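Local coordinates for spike protein S1 (Bat coronavirus HKU9, PDB 5GYQ) that forms the putative receptor-binding domain of the viral spike, the part thought to attach the virion to a host-cell receptor and so start infection, at residues M26-V31 with G161-C166; Y61-L66 with T155-A160; M69-T74 with A111-A116; F105-T110 with S146-L151. One frame throughout, in Å; residues are numbered along the deposited sequence.

Contact 1 (M26-V31 with G161-C166); sequences MLYDCV and GSKLVC
The carbonyl O of Leu-164 takes the backbone N of Cys-30 at 3.0 Å, in a somewhat bent bond, and Gln-3 gives the same oxygen a second hydrogen bond. One step on, Cys-166 N reaches Cys-30 O, also at 3.0 Å and straighter. These two bonds make a short parallel pairing, Cys-30 beside Val-165 and Val-31 beside Cys-166. Just before it, where the backbones still run close, a water links them, accepting from Asp-29 N and donating to Lys-163 O at 2.6 Å.

The side chains touch lightly. Val-165 sets CG2 against the carbonyl O of Leu-27 at 3.3 Å, while its CG1 lies 4.2 Å from Cys-30 SG. A chi1 of -167°, with CG trans to the amide N, lays the carboxylate of Asp-29 across the first carbons of Lys-163, OD2 being 3.6 Å from Lys-163 CB. The lysine then runs outward, leaving NZ 6.3 Å from Asp-29 OD1, and Asp-29 OD2 bonds Gln-3 instead. The two segments are thus joined by backbone bonds and a bridging water rather than by a salt bridge, while disulfides anchor each cysteine separately to a third part of the chain, Cys-30 to Cys-6 and Cys-166 to Cys-60.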
loop_
_atom_site.group_PDB
_atom_site.type_symbol
_atom_site.label_atom_id
_atom_site.label_comp_id
_atom_site.label_asym_id
_atom_site.label_seq_id
_atom_site.Cartn_x
_atom_site.Cartn_y
_atom_site.Cartn_z
ATOM N N MET A 26 8.160 -7.088 -2.061
ATOM C CA MET A 26 8.165 -8.224 -1.153
ATOM C C MET A 26 9.454 -8.290 -0.339
ATOM O O MET A 26 10.554 -8.272 -0.888
ATOM C CB MET A 26 7.955 -9.522 -1.933
ATOM C CG MET A 26 6.572 -9.638 -2.556
ATOM S SD MET A 26 6.372 -11.117 -3.568
ATOM C CE MET A 26 4.610 -11.071 -3.893
ATOM N N LEU A 27 9.293 -8.353 0.978
ATOM C CA LEU A 27 10.398 -8.443 1.924
ATOM C C LEU A 27 10.426 -9.820 2.574
ATOM O O LEU A 27 9.449 -10.241 3.210
ATOM C CB LEU A 27 10.283 -7.368 3.004
ATOM C CG LEU A 27 9.904 -5.956 2.560
ATOM C CD1 LEU A 27 9.826 -5.032 3.765
ATOM C CD2 LEU A 27 10.894 -5.429 1.539
ATOM N N TYR A 28 11.555 -10.504 2.420
ATOM C CA TYR A 28 11.714 -11.870 2.900
ATOM C C TYR A 28 13.164 -12.155 3.288
ATOM O O TYR A 28 14.085 -11.792 2.555
ATOM C CB TYR A 28 11.249 -12.860 1.828
ATOM C CG TYR A 28 11.387 -14.310 2.224
ATOM C CD1 TYR A 28 12.487 -15.058 1.824
ATOM C CD2 TYR A 28 10.419 -14.932 3.000
ATOM C CE1 TYR A 28 12.617 -16.385 2.186
ATOM C CE2 TYR A 28 10.542 -16.259 3.368
ATOM C CZ TYR A 28 11.643 -16.980 2.958
ATOM O OH TYR A 28 11.773 -18.301 3.320
ATOM N N ASP A 29 13.351 -12.798 4.440
ATOM C CA ASP A 29 14.674 -13.207 4.923
ATOM C C ASP A 29 15.660 -12.040 4.939
ATOM O O ASP A 29 16.686 -12.077 4.259
ATOM C CB ASP A 29 15.218 -14.353 4.061
ATOM C CG ASP A 29 16.436 -15.033 4.674
ATOM O OD1 ASP A 29 17.151 -15.743 3.934
ATOM O OD2 ASP A 29 16.681 -14.860 5.887
ATOM N N CYS A 30 15.347 -11.006 5.716
ATOM C CA CYS A 30 16.160 -9.795 5.709
ATOM C C CYS A 30 15.932 -8.872 6.907
ATOM O O CYS A 30 14.981 -9.032 7.682
ATOM C CB CYS A 30 15.901 -9.002 4.426
ATOM S SG CYS A 30 14.242 -8.271 4.340
ATOM N N VAL A 31 16.828 -7.900 7.038
ATOM C CA VAL A 31 16.685 -6.828 8.010
ATOM C C VAL A 31 16.100 -5.609 7.306
ATOM O O VAL A 31 16.590 -5.195 6.257
ATOM C CB VAL A 31 18.031 -6.467 8.667
ATOM C CG1 VAL A 31 17.828 -5.437 9.758
ATOM C CG2 VAL A 31 18.695 -7.711 9.232
ATOM N N GLY A 161 9.717 -20.095 12.259
ATOM C CA GLY A 161 11.026 -20.690 12.076
ATOM C C GLY A 161 12.084 -19.651 11.768
ATOM O O GLY A 161 11.980 -18.499 12.188
ATOM N N SER A 162 13.110 -20.061 11.032
ATOM C CA SER A 162 14.180 -19.152 10.644
ATOM C C SER A 162 13.795 -18.360 9.400
ATOM O O SER A 162 12.672 -18.480 8.905
ATOM C CB SER A 162 15.477 -19.928 10.405
ATOM O OG SER A 162 15.207 -21.290 10.119
ATOM N N LYS A 163 14.735 -17.555 8.909
ATOM C CA LYS A 163 14.511 -16.692 7.751
ATOM C C LYS A 163 13.311 -15.778 7.981
ATOM O O LYS A 163 12.209 -16.038 7.495
ATOM C CB LYS A 163 14.320 -17.527 6.485
ATOM C CG LYS A 163 15.467 -18.484 6.214
ATOM C CD LYS A 163 15.056 -19.572 5.240
ATOM C CE LYS A 163 16.088 -20.687 5.193
ATOM N NZ LYS A 163 15.618 -21.837 4.373
ATOM N N LEU A 164 13.540 -14.710 8.734
ATOM C CA LEU A 164 12.485 -13.772 9.083
ATOM C C LEU A 164 12.813 -12.373 8.584
ATOM O O LEU A 164 13.931 -12.105 8.139
ATOM C CB LEU A 164 12.276 -13.745 10.599
ATOM C CG LEU A 164 12.028 -15.089 11.286
ATOM C CD1 LEU A 164 11.918 -14.904 12.792
ATOM C CD2 LEU A 164 10.783 -15.762 10.727
ATOM N N VAL A 165 11.825 -11.486 8.652
ATOM C CA VAL A 165 12.053 -10.071 8.405
ATOM C C VAL A 165 12.118 -9.345 9.744
ATOM O O VAL A 165 11.111 -9.234 10.446
ATOM C CB VAL A 165 10.951 -9.450 7.531
ATOM C CG1 VAL A 165 11.259 -7.982 7.264
ATOM C CG2 VAL A 165 10.811 -10.220 6.229
ATOM N N CYS A 166 13.302 -8.861 10.105
ATOM C CA CYS A 166 13.480 -8.218 11.408
ATOM C C CYS A 166 13.792 -6.726 11.286
ATOM O O CYS A 166 14.521 -6.314 10.392
ATOM C CB CYS A 166 14.585 -8.925 12.197
ATOM S SG CYS A 166 14.110 -10.550 12.850
HETATM O O HOH W 1 11.468 -14.158 5.930
#

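Contact 2 (Y61-L66 with T155-A160); sequences YGSVTL and TLKPAA
Tyr-61 rests its ring on Leu-156 where two antiparallel neighbours of the domain's central five-stranded sheet, strands 63-71 and 146-157, run out into loops. Leu-156 CD2 sits over the centre of the ring, 3.8 Å from the centroid and almost on its normal, a clean CH-pi contact. The other methyl, CD1, leans toward the hydroxyl end and lies 3.7 Å from Tyr-61 CE1. At the ring's edge, near its plane, is the carbonyl O of Lys-157; the phenol OH goes the other way, to the backbone O of Leu-56.

Gly-62 N donates to that same Lys-157 oxygen at 2.6 Å, from well above the carbonyl plane. The close fit continues on the next carbonyl, where Gly-62 CA lies 3.5 Å from Pro-158 O.

Ser-63 accepts Lys-157 N on its carbonyl. Its OG, which a chi1 of 77° swings in over the serine's own backbone, meets the aliphatic part of the lysine, whose chain bends at chi3 and chi4 and passes OG with CD and CE.

Val-64 faces the interior with Leu-156, the two side chains alongside each other and pointing the same way, and strand 23-27 adds Leu-27 to this layer.

Thr-65 makes the regular two-bond pair with Thr-155, each N bonding the other's O at 2.9 Å. On the face that carries the two threonines a water hydrogen-bonds Ser-63 OG at 2.8 Å and Thr-65 OG1, and donates to Thr-155 O at 3.0 Å.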
loop_
_atom_site.group_PDB
_atom_site.type_symbol
_atom_site.label_atom_id
_atom_site.label_comp_id
_atom_site.label_asym_id
_atom_site.label_seq_id
_atom_site.Cartn_x
_atom_site.Cartn_y
_atom_site.Cartn_z
ATOM N N TYR A 61 8.817 -10.923 11.532
ATOM C CA TYR A 61 7.714 -11.537 10.805
ATOM C C TYR A 61 8.197 -12.605 9.832
ATOM O O TYR A 61 9.375 -12.647 9.479
ATOM C CB TYR A 61 6.917 -10.467 10.054
ATOM C CG TYR A 61 6.362 -9.396 10.957
ATOM C CD1 TYR A 61 5.161 -9.583 11.628
ATOM C CD2 TYR A 61 7.043 -8.201 11.148
ATOM C CE1 TYR A 61 4.652 -8.611 12.459
ATOM C CE2 TYR A 61 6.540 -7.220 11.979
ATOM C CZ TYR A 61 5.344 -7.430 12.630
ATOM O OH TYR A 61 4.836 -6.458 13.460
ATOM N N GLY A 62 7.279 -13.469 9.409
ATOM C CA GLY A 62 7.587 -14.488 8.420
ATOM C C GLY A 62 7.884 -13.859 7.074
ATOM O O GLY A 62 8.747 -14.328 6.333
ATOM N N SER A 63 7.158 -12.789 6.768
ATOM C CA SER A 63 7.366 -12.007 5.553
ATOM C C SER A 63 6.596 -10.699 5.647
ATOM O O SER A 63 5.606 -10.602 6.383
ATOM C CB SER A 63 6.925 -12.786 4.312
ATOM O OG SER A 63 5.513 -12.774 4.186
ATOM N N VAL A 64 7.049 -9.695 4.901
ATOM C CA VAL A 64 6.361 -8.405 4.884
ATOM C C VAL A 64 6.137 -7.942 3.451
ATOM O O VAL A 64 7.052 -7.958 2.645
ATOM C CB VAL A 64 7.152 -7.324 5.654
ATOM C CG1 VAL A 64 6.476 -5.966 5.522
ATOM C CG2 VAL A 64 7.295 -7.710 7.119
ATOM N N THR A 65 4.917 -7.533 3.129
ATOM C CA THR A 65 4.622 -7.028 1.794
ATOM C C THR A 65 4.200 -5.567 1.859
ATOM O O THR A 65 3.378 -5.192 2.688
ATOM C CB THR A 65 3.520 -7.854 1.111
ATOM O OG1 THR A 65 3.906 -9.233 1.084
ATOM C CG2 THR A 65 3.293 -7.369 -0.312
ATOM N N LEU A 66 4.777 -4.744 0.988
ATOM C CA LEU A 66 4.434 -3.326 0.933
ATOM C C LEU A 66 3.758 -2.969 -0.382
ATOM O O LEU A 66 4.377 -3.036 -1.441
ATOM C CB LEU A 66 5.683 -2.462 1.112
ATOM C CG LEU A 66 6.564 -2.777 2.321
ATOM C CD1 LEU A 66 7.831 -1.932 2.296
ATOM C CD2 LEU A 66 5.796 -2.564 3.617
ATOM N N THR A 155 1.312 -5.799 4.582
ATOM C CA THR A 155 0.807 -7.138 4.864
ATOM C C THR A 155 1.842 -7.939 5.637
ATOM O O THR A 155 2.993 -8.038 5.223
ATOM C CB THR A 155 0.452 -7.904 3.576
ATOM O OG1 THR A 155 -0.480 -7.142 2.802
ATOM C CG2 THR A 155 -0.154 -9.259 3.913
ATOM N N LEU A 156 1.427 -8.513 6.757
ATOM C CA LEU A 156 2.341 -9.245 7.618
ATOM C C LEU A 156 2.067 -10.737 7.588
ATOM O O LEU A 156 0.919 -11.164 7.476
ATOM C CB LEU A 156 2.232 -8.731 9.052
ATOM C CG LEU A 156 2.442 -7.228 9.227
ATOM C CD1 LEU A 156 2.052 -6.806 10.630
ATOM C CD2 LEU A 156 3.887 -6.860 8.929
ATOM N N LYS A 157 3.128 -11.532 7.681
ATOM C CA LYS A 157 2.970 -12.962 7.916
ATOM C C LYS A 157 3.671 -13.336 9.215
ATOM O O LYS A 157 4.783 -12.876 9.479
ATOM C CB LYS A 157 3.513 -13.781 6.742
ATOM C CG LYS A 157 2.428 -14.261 5.782
ATOM C CD LYS A 157 2.990 -14.615 4.410
ATOM C CE LYS A 157 3.983 -15.767 4.474
ATOM N NZ LYS A 157 3.308 -17.097 4.506
ATOM N N PRO A 158 3.012 -14.158 10.044
ATOM C CA PRO A 158 3.561 -14.527 11.352
ATOM C C PRO A 158 4.885 -15.274 11.238
ATOM O O PRO A 158 5.100 -16.016 10.278
ATOM C CB PRO A 158 2.473 -15.426 11.951
ATOM C CG PRO A 158 1.706 -15.930 10.783
ATOM C CD PRO A 158 1.720 -14.816 9.783
ATOM N N ALA A 159 5.764 -15.062 12.211
ATOM C CA ALA A 159 7.047 -15.746 12.246
ATOM C C ALA A 159 6.834 -17.248 12.385
ATOM O O ALA A 159 5.994 -17.695 13.165
ATOM C CB ALA A 159 7.900 -15.217 13.387
ATOM N N ALA A 160 7.590 -18.022 11.616
ATOM C CA ALA A 160 7.460 -19.471 11.639
ATOM C C ALA A 160 8.788 -20.143 11.310
ATOM O O ALA A 160 8.967 -20.689 10.222
ATOM C CB ALA A 160 6.382 -19.921 10.669
HETATM O O HOH W 2 3.699 -10.698 3.972
#

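Contact 3 (M69-T74 with A111-A116); sequences MRINET and APYAVA. With NAG (2-acetamido-2-deoxy-beta-D-glucopyranose), chain B.
The ring of Tyr-113 reaches across to the backbone of 70-72 with its hydroxyl leading. A chi1 of -174° sends the phenol toward Asn-72, and OH accepts Asn-72 N at 3.0 Å; His-75 ND1 is a second hydrogen-bond partner of that oxygen. Ile-71 lies alongside, its CG1 3.8 Å from the Tyr-113 OH. One edge of the ring looks at Arg-70 O, and Val-115 CG2 sits over the centre of a face.

Asn-72 comes close beside the ring, with its CG 3.4 Å from Tyr-113 CE2. Its ND2 is bonded covalently to NAG C1 and also hydrogen-bonds Ser-146 OG. The sugar ring oxygen O5 then lies near the plane of the tyrosine ring, 3.5 Å from Tyr-113 CE2. NAG N2 donates almost straight to Thr-74 OG1 at 2.9 Å. Arg-70 closes the far end through a water, which accepts from NH1 and donates to Pro-112 O; Arg-70 NH2 forms a salt bridge with Asp-15, and NE hydrogen-bonds Pro-16 O.

Asn-72 also serves as N-cap of helix 73-81, OD1 bonding His-75 N. The arrangement is that of an N-linked glycosylation site, in an Asn-Glu-Thr sequon at a helix start, with Tyr-113 packed beside the glycan stem.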
loop_
_atom_site.group_PDB
_atom_site.type_symbol
_atom_site.label_atom_id
_atom_site.label_comp_id
_atom_site.label_asym_id
_atom_site.label_seq_id
_atom_site.Cartn_x
_atom_site.Cartn_y
_atom_site.Cartn_z
ATOM N N MET A 69 0.546 3.123 -3.293
ATOM C CA MET A 69 -0.248 3.835 -4.292
ATOM C C MET A 69 -0.728 5.160 -3.727
ATOM O O MET A 69 -0.417 5.497 -2.590
ATOM C CB MET A 69 -1.444 2.990 -4.731
ATOM C CG MET A 69 -2.510 2.834 -3.651
ATOM S SD MET A 69 -3.212 1.171 -3.596
ATOM C CE MET A 69 -1.897 0.282 -2.765
ATOM N N ARG A 70 -1.488 5.910 -4.515
ATOM C CA ARG A 70 -2.125 7.117 -4.014
ATOM C C ARG A 70 -3.628 6.889 -3.908
ATOM O O ARG A 70 -4.174 6.007 -4.571
ATOM C CB ARG A 70 -1.814 8.317 -4.914
ATOM C CG ARG A 70 -2.260 8.182 -6.358
ATOM C CD ARG A 70 -1.803 9.388 -7.166
ATOM N NE ARG A 70 -0.358 9.575 -7.066
ATOM C CZ ARG A 70 0.247 10.758 -7.002
ATOM N NH1 ARG A 70 -0.468 11.875 -7.027
ATOM N NH2 ARG A 70 1.570 10.824 -6.908
ATOM N N ILE A 71 -4.293 7.681 -3.073
ATOM C CA ILE A 71 -5.699 7.436 -2.760
ATOM C C ILE A 71 -6.341 8.708 -2.210
ATOM O O ILE A 71 -5.717 9.422 -1.432
ATOM C CB ILE A 71 -5.829 6.263 -1.743
ATOM C CG1 ILE A 71 -7.283 5.843 -1.537
ATOM C CG2 ILE A 71 -5.163 6.609 -0.411
ATOM C CD1 ILE A 71 -7.424 4.584 -0.682
ATOM N N ASN A 72 -7.571 9.021 -2.614
ATOM C CA ASN A 72 -8.188 10.230 -2.075
ATOM C C ASN A 72 -9.091 9.896 -0.890
ATOM O O ASN A 72 -9.284 8.722 -0.566
ATOM C CB ASN A 72 -8.924 11.026 -3.177
ATOM C CG ASN A 72 -10.265 10.426 -3.608
ATOM O OD1 ASN A 72 -10.734 9.411 -3.093
ATOM N ND2 ASN A 72 -10.893 11.093 -4.581
ATOM N N GLU A 73 -9.620 10.930 -0.238
ATOM C CA GLU A 73 -10.304 10.775 1.046
ATOM C C GLU A 73 -11.509 9.830 1.006
ATOM O O GLU A 73 -11.680 9.011 1.905
ATOM C CB GLU A 73 -10.746 12.142 1.571
ATOM C CG GLU A 73 -11.441 12.093 2.931
ATOM C CD GLU A 73 -10.483 11.864 4.094
ATOM O OE1 GLU A 73 -10.960 11.571 5.212
ATOM O OE2 GLU A 73 -9.255 11.983 3.903
ATOM N N THR A 74 -12.338 9.953 -0.026
ATOM C CA THR A 74 -13.517 9.102 -0.177
ATOM C C THR A 74 -13.126 7.625 -0.207
ATOM O O THR A 74 -13.639 6.796 0.564
ATOM C CB THR A 74 -14.292 9.441 -1.473
ATOM O OG1 THR A 74 -14.594 10.843 -1.510
ATOM C CG2 THR A 74 -15.583 8.639 -1.558
ATOM N N ALA A 111 -3.852 16.290 -7.823
ATOM C CA ALA A 111 -3.291 15.957 -9.129
ATOM C C ALA A 111 -4.221 15.033 -9.910
ATOM O O ALA A 111 -5.264 14.625 -9.384
ATOM C CB ALA A 111 -1.914 15.315 -8.948
ATOM N N PRO A 112 -3.868 14.725 -11.175
ATOM C CA PRO A 112 -4.566 13.642 -11.868
ATOM C C PRO A 112 -4.646 12.383 -11.013
ATOM O O PRO A 112 -3.646 11.943 -10.446
ATOM C CB PRO A 112 -3.704 13.418 -13.109
ATOM C CG PRO A 112 -3.186 14.776 -13.426
ATOM C CD PRO A 112 -2.997 15.482 -12.099
ATOM N N TYR A 113 -5.847 11.830 -10.920
ATOM C CA TYR A 113 -6.119 10.688 -10.066
ATOM C C TYR A 113 -6.680 9.579 -10.940
ATOM O O TYR A 113 -7.864 9.586 -11.282
ATOM C CB TYR A 113 -7.091 11.093 -8.954
ATOM C CG TYR A 113 -7.368 10.052 -7.889
ATOM C CD1 TYR A 113 -6.349 9.267 -7.362
ATOM C CD2 TYR A 113 -8.650 9.889 -7.382
ATOM C CE1 TYR A 113 -6.611 8.325 -6.375
ATOM C CE2 TYR A 113 -8.918 8.960 -6.398
ATOM C CZ TYR A 113 -7.898 8.179 -5.899
ATOM O OH TYR A 113 -8.175 7.253 -4.919
ATOM N N ALA A 114 -5.821 8.642 -11.328
ATOM C CA ALA A 114 -6.192 7.629 -12.312
ATOM C C ALA A 114 -6.800 6.400 -11.650
ATOM O O ALA A 114 -6.087 5.550 -11.117
ATOM C CB ALA A 114 -4.986 7.236 -13.148
ATOM N N VAL A 115 -8.125 6.314 -11.698
ATOM C CA VAL A 115 -8.854 5.240 -11.042
ATOM C C VAL A 115 -9.748 4.510 -12.036
ATOM O O VAL A 115 -10.605 5.123 -12.665
ATOM C CB VAL A 115 -9.716 5.777 -9.882
ATOM C CG1 VAL A 115 -10.489 4.648 -9.215
ATOM C CG2 VAL A 115 -8.848 6.500 -8.873
ATOM N N ALA A 116 -9.545 3.203 -12.180
ATOM C CA ALA A 116 -10.382 2.402 -13.067
ATOM C C ALA A 116 -11.789 2.305 -12.499
ATOM O O ALA A 116 -11.965 2.196 -11.285
ATOM C CB ALA A 116 -9.788 1.015 -13.260
HETATM C C1 NAG B . -12.166 10.725 -5.138
HETATM C C2 NAG B . -13.201 11.813 -4.965
HETATM C C3 NAG B . -14.566 11.299 -5.399
HETATM C C4 NAG B . -14.499 10.765 -6.828
HETATM C C5 NAG B . -13.314 9.812 -7.022
HETATM C C6 NAG B . -13.061 9.493 -8.477
HETATM C C7 NAG B . -12.701 13.472 -3.231
HETATM C C8 NAG B . -12.825 13.831 -1.781
HETATM N N2 NAG B . -13.240 12.301 -3.596
HETATM O O3 NAG B . -15.493 12.372 -5.306
HETATM O O4 NAG B . -15.662 9.996 -7.128
HETATM O O5 NAG B . -12.092 10.365 -6.506
HETATM O O6 NAG B . -12.011 8.549 -8.631
HETATM O O7 NAG B . -12.138 14.205 -4.039
HETATM O O HOH W 3 -3.306 12.365 -7.813
#

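Contact 4 (F105-T110 with S146-L151); sequences FYLNST and SYVYGL. With NAG (2-acetamido-2-deoxy-beta-D-glucopyranose), chain B.
An antiparallel strand pair of the central sheet, interrupted in its middle, joins 105-110 to 146-151. Phe-105 and Gly-150 form the regular end, with N to O bonds of 2.9 Å from Phe-105 N and 2.8 Å from Gly-150 N. The phenyl ring folds back over its partner: with chi1 at 55° it is brought across the strand, and Gly-150 CA lies over the face, 3.7 Å from the centroid of the Phe-105 ring.

Farther along, the backbones separate around Leu-107 and Asn-108. A water bridges this break, accepting from Leu-107 N and donating to Val-148 O, both at 2.8 Å. Leu-107 CD1 packs on Val-148 CG1 at 3.6 Å. Direct bonding resumes where Val-148 N meets Ser-109 O, in a bent bond.

Three tyrosines gather beside the break. Tyr-149 turns its edge to the face of Tyr-106 in an offset edge-to-face pair, planes at 76°, and Tyr-147 OH approaches the edge of Tyr-106, 3.4 Å from Tyr-106 CD1. The methyl of Thr-110 lies at the Tyr-147 ring edge.

His-44, from the outer strand 43-49, stacks on Tyr-149 and meets Tyr-106 edge-to-face, while strand 63-71 pairs with 146-151 along its other side.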
loop_
_atom_site.group_PDB
_atom_site.type_symbol
_atom_site.label_atom_id
_atom_site.label_comp_id
_atom_site.label_asym_id
_atom_site.label_seq_id
_atom_site.Cartn_x
_atom_site.Cartn_y
_atom_site.Cartn_z
ATOM N N PHE A 105 -0.556 8.686 4.394
ATOM C CA PHE A 105 0.300 9.804 4.768
ATOM C C PHE A 105 0.138 10.969 3.799
ATOM O O PHE A 105 -0.294 10.786 2.659
ATOM C CB PHE A 105 1.765 9.359 4.828
ATOM C CG PHE A 105 2.262 8.716 3.560
ATOM C CD1 PHE A 105 2.915 9.467 2.596
ATOM C CD2 PHE A 105 2.089 7.359 3.337
ATOM C CE1 PHE A 105 3.379 8.878 1.431
ATOM C CE2 PHE A 105 2.549 6.768 2.175
ATOM C CZ PHE A 105 3.195 7.529 1.223
ATOM N N TYR A 106 0.494 12.166 4.256
ATOM C CA TYR A 106 0.291 13.385 3.477
ATOM C C TYR A 106 1.249 13.514 2.297
ATOM O O TYR A 106 2.443 13.244 2.414
ATOM C CB TYR A 106 0.416 14.616 4.384
ATOM C CG TYR A 106 -0.734 14.769 5.354
ATOM C CD1 TYR A 106 -1.910 15.405 4.975
ATOM C CD2 TYR A 106 -0.649 14.269 6.645
ATOM C CE1 TYR A 106 -2.968 15.542 5.857
ATOM C CE2 TYR A 106 -1.700 14.402 7.535
ATOM C CZ TYR A 106 -2.858 15.037 7.135
ATOM O OH TYR A 106 -3.906 15.170 8.016
ATOM N N LEU A 107 0.702 13.926 1.157
ATOM C CA LEU A 107 1.490 14.219 -0.035
ATOM C C LEU A 107 1.392 15.696 -0.384
ATOM O O LEU A 107 2.217 16.220 -1.135
ATOM C CB LEU A 107 1.019 13.378 -1.225
ATOM C CG LEU A 107 1.467 11.922 -1.303
ATOM C CD1 LEU A 107 0.817 11.244 -2.492
ATOM C CD2 LEU A 107 2.981 11.841 -1.404
ATOM N N ASN A 108 0.369 16.351 0.165
ATOM C CA ASN A 108 0.089 17.758 -0.110
ATOM C C ASN A 108 -0.022 18.017 -1.607
ATOM O O ASN A 108 0.542 18.980 -2.126
ATOM C CB ASN A 108 1.167 18.654 0.501
ATOM C CG ASN A 108 1.535 18.240 1.910
ATOM O OD1 ASN A 108 2.713 18.112 2.243
ATOM N ND2 ASN A 108 0.526 18.020 2.747
ATOM N N SER A 109 -0.752 17.148 -2.295
ATOM C CA SER A 109 -0.837 17.213 -3.746
ATOM C C SER A 109 -2.242 16.922 -4.257
ATOM O O SER A 109 -2.825 15.884 -3.942
ATOM C CB SER A 109 0.154 16.230 -4.374
ATOM O OG SER A 109 -0.009 16.160 -5.780
ATOM N N THR A 110 -2.786 17.854 -5.033
ATOM C CA THR A 110 -4.005 17.600 -5.790
ATOM C C THR A 110 -3.621 17.470 -7.259
ATOM O O THR A 110 -3.119 18.415 -7.866
ATOM C CB THR A 110 -5.059 18.709 -5.609
ATOM O OG1 THR A 110 -5.013 19.605 -6.725
ATOM C CG2 THR A 110 -4.823 19.476 -4.318
ATOM N N SER A 146 -7.780 15.180 -8.004
ATOM C CA SER A 146 -8.129 14.903 -6.619
ATOM C C SER A 146 -6.993 15.273 -5.689
ATOM O O SER A 146 -5.824 15.075 -6.023
ATOM C CB SER A 146 -8.486 13.426 -6.426
ATOM O OG SER A 146 -9.889 13.238 -6.387
ATOM N N TYR A 147 -7.343 15.826 -4.533
ATOM C CA TYR A 147 -6.395 15.932 -3.437
ATOM C C TYR A 147 -6.123 14.517 -2.959
ATOM O O TYR A 147 -7.047 13.725 -2.778
ATOM C CB TYR A 147 -6.929 16.809 -2.307
ATOM C CG TYR A 147 -6.064 16.777 -1.070
ATOM C CD1 TYR A 147 -4.867 17.477 -1.019
ATOM C CD2 TYR A 147 -6.441 16.042 0.044
ATOM C CE1 TYR A 147 -4.071 17.448 0.109
ATOM C CE2 TYR A 147 -5.655 16.009 1.175
ATOM C CZ TYR A 147 -4.472 16.713 1.203
ATOM O OH TYR A 147 -3.682 16.682 2.330
ATOM N N VAL A 148 -4.855 14.197 -2.749
ATOM C CA VAL A 148 -4.459 12.801 -2.656
ATOM C C VAL A 148 -3.495 12.514 -1.506
ATOM O O VAL A 148 -2.623 13.322 -1.180
ATOM C CB VAL A 148 -3.840 12.351 -4.008
ATOM C CG1 VAL A 148 -2.555 11.575 -3.811
ATOM C CG2 VAL A 148 -4.853 11.545 -4.806
ATOM N N TYR A 149 -3.688 11.358 -0.880
ATOM C CA TYR A 149 -2.782 10.853 0.136
ATOM C C TYR A 149 -1.946 9.710 -0.414
ATOM O O TYR A 149 -2.363 9.008 -1.337
ATOM C CB TYR A 149 -3.553 10.373 1.366
ATOM C CG TYR A 149 -4.425 11.430 1.993
ATOM C CD1 TYR A 149 -3.868 12.472 2.721
ATOM C CD2 TYR A 149 -5.806 11.385 1.861
ATOM C CE1 TYR A 149 -4.660 13.442 3.296
ATOM C CE2 TYR A 149 -6.607 12.351 2.434
ATOM C CZ TYR A 149 -6.029 13.378 3.152
ATOM O OH TYR A 149 -6.819 14.344 3.728
ATOM N N GLY A 150 -0.761 9.531 0.157
ATOM C CA GLY A 150 0.025 8.342 -0.096
ATOM C C GLY A 150 -0.540 7.205 0.732
ATOM O O GLY A 150 -1.068 7.425 1.821
ATOM N N LEU A 151 -0.440 5.987 0.214
ATOM C CA LEU A 151 -0.935 4.815 0.919
ATOM C C LEU A 151 0.040 3.658 0.810
ATOM O O LEU A 151 0.396 3.222 -0.297
ATOM C CB LEU A 151 -2.299 4.379 0.381
ATOM C CG LEU A 151 -2.857 3.113 1.044
ATOM C CD1 LEU A 151 -3.218 3.383 2.495
ATOM C CD2 LEU A 151 -4.055 2.562 0.289
HETATM C C1 NAG B . -12.166 10.725 -5.138
HETATM C C2 NAG B . -13.201 11.813 -4.965
HETATM C C3 NAG B . -14.566 11.299 -5.399
HETATM C C4 NAG B . -14.499 10.765 -6.828
HETATM C C5 NAG B . -13.314 9.812 -7.022
HETATM C C6 NAG B . -13.061 9.493 -8.477
HETATM C C7 NAG B . -12.701 13.472 -3.231
HETATM C C8 NAG B . -12.825 13.831 -1.781
HETATM N N2 NAG B . -13.240 12.301 -3.596
HETATM O O3 NAG B . -15.493 12.372 -5.306
HETATM O O4 NAG B . -15.662 9.996 -7.128
HETATM O O5 NAG B . -12.092 10.365 -6.506
HETATM O O6 NAG B . -12.011 8.549 -8.631
HETATM O O7 NAG B . -12.138 14.205 -4.039
HETATM O O HOH W 4 -2.002 14.760 1.162
#

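The four contacts fall into two pairs at either end of the domain. Contacts 1 and 2 have centres 8 Å apart and join through probable backbone hydrogen bonds, Leu-27 N to Val-64 O and Val-165 N to Tyr-61 O, both 2.8 Å. Contacts 3 and 4 are equally close and meet where Ile-71 O probably takes a hydrogen bond from Tyr-149 N at 2.9 Å. Between the centres of contacts 2 and 4 lie about 27 Å, spanned by strand 146-157, which serves both; strand 63-71 likewise runs from contact 2 to contact 3. The glycan belongs to the second end: Asn-72 of contact 3 carries it, and Ser-146 of contact 4 hydrogen-bonds the linking ND2.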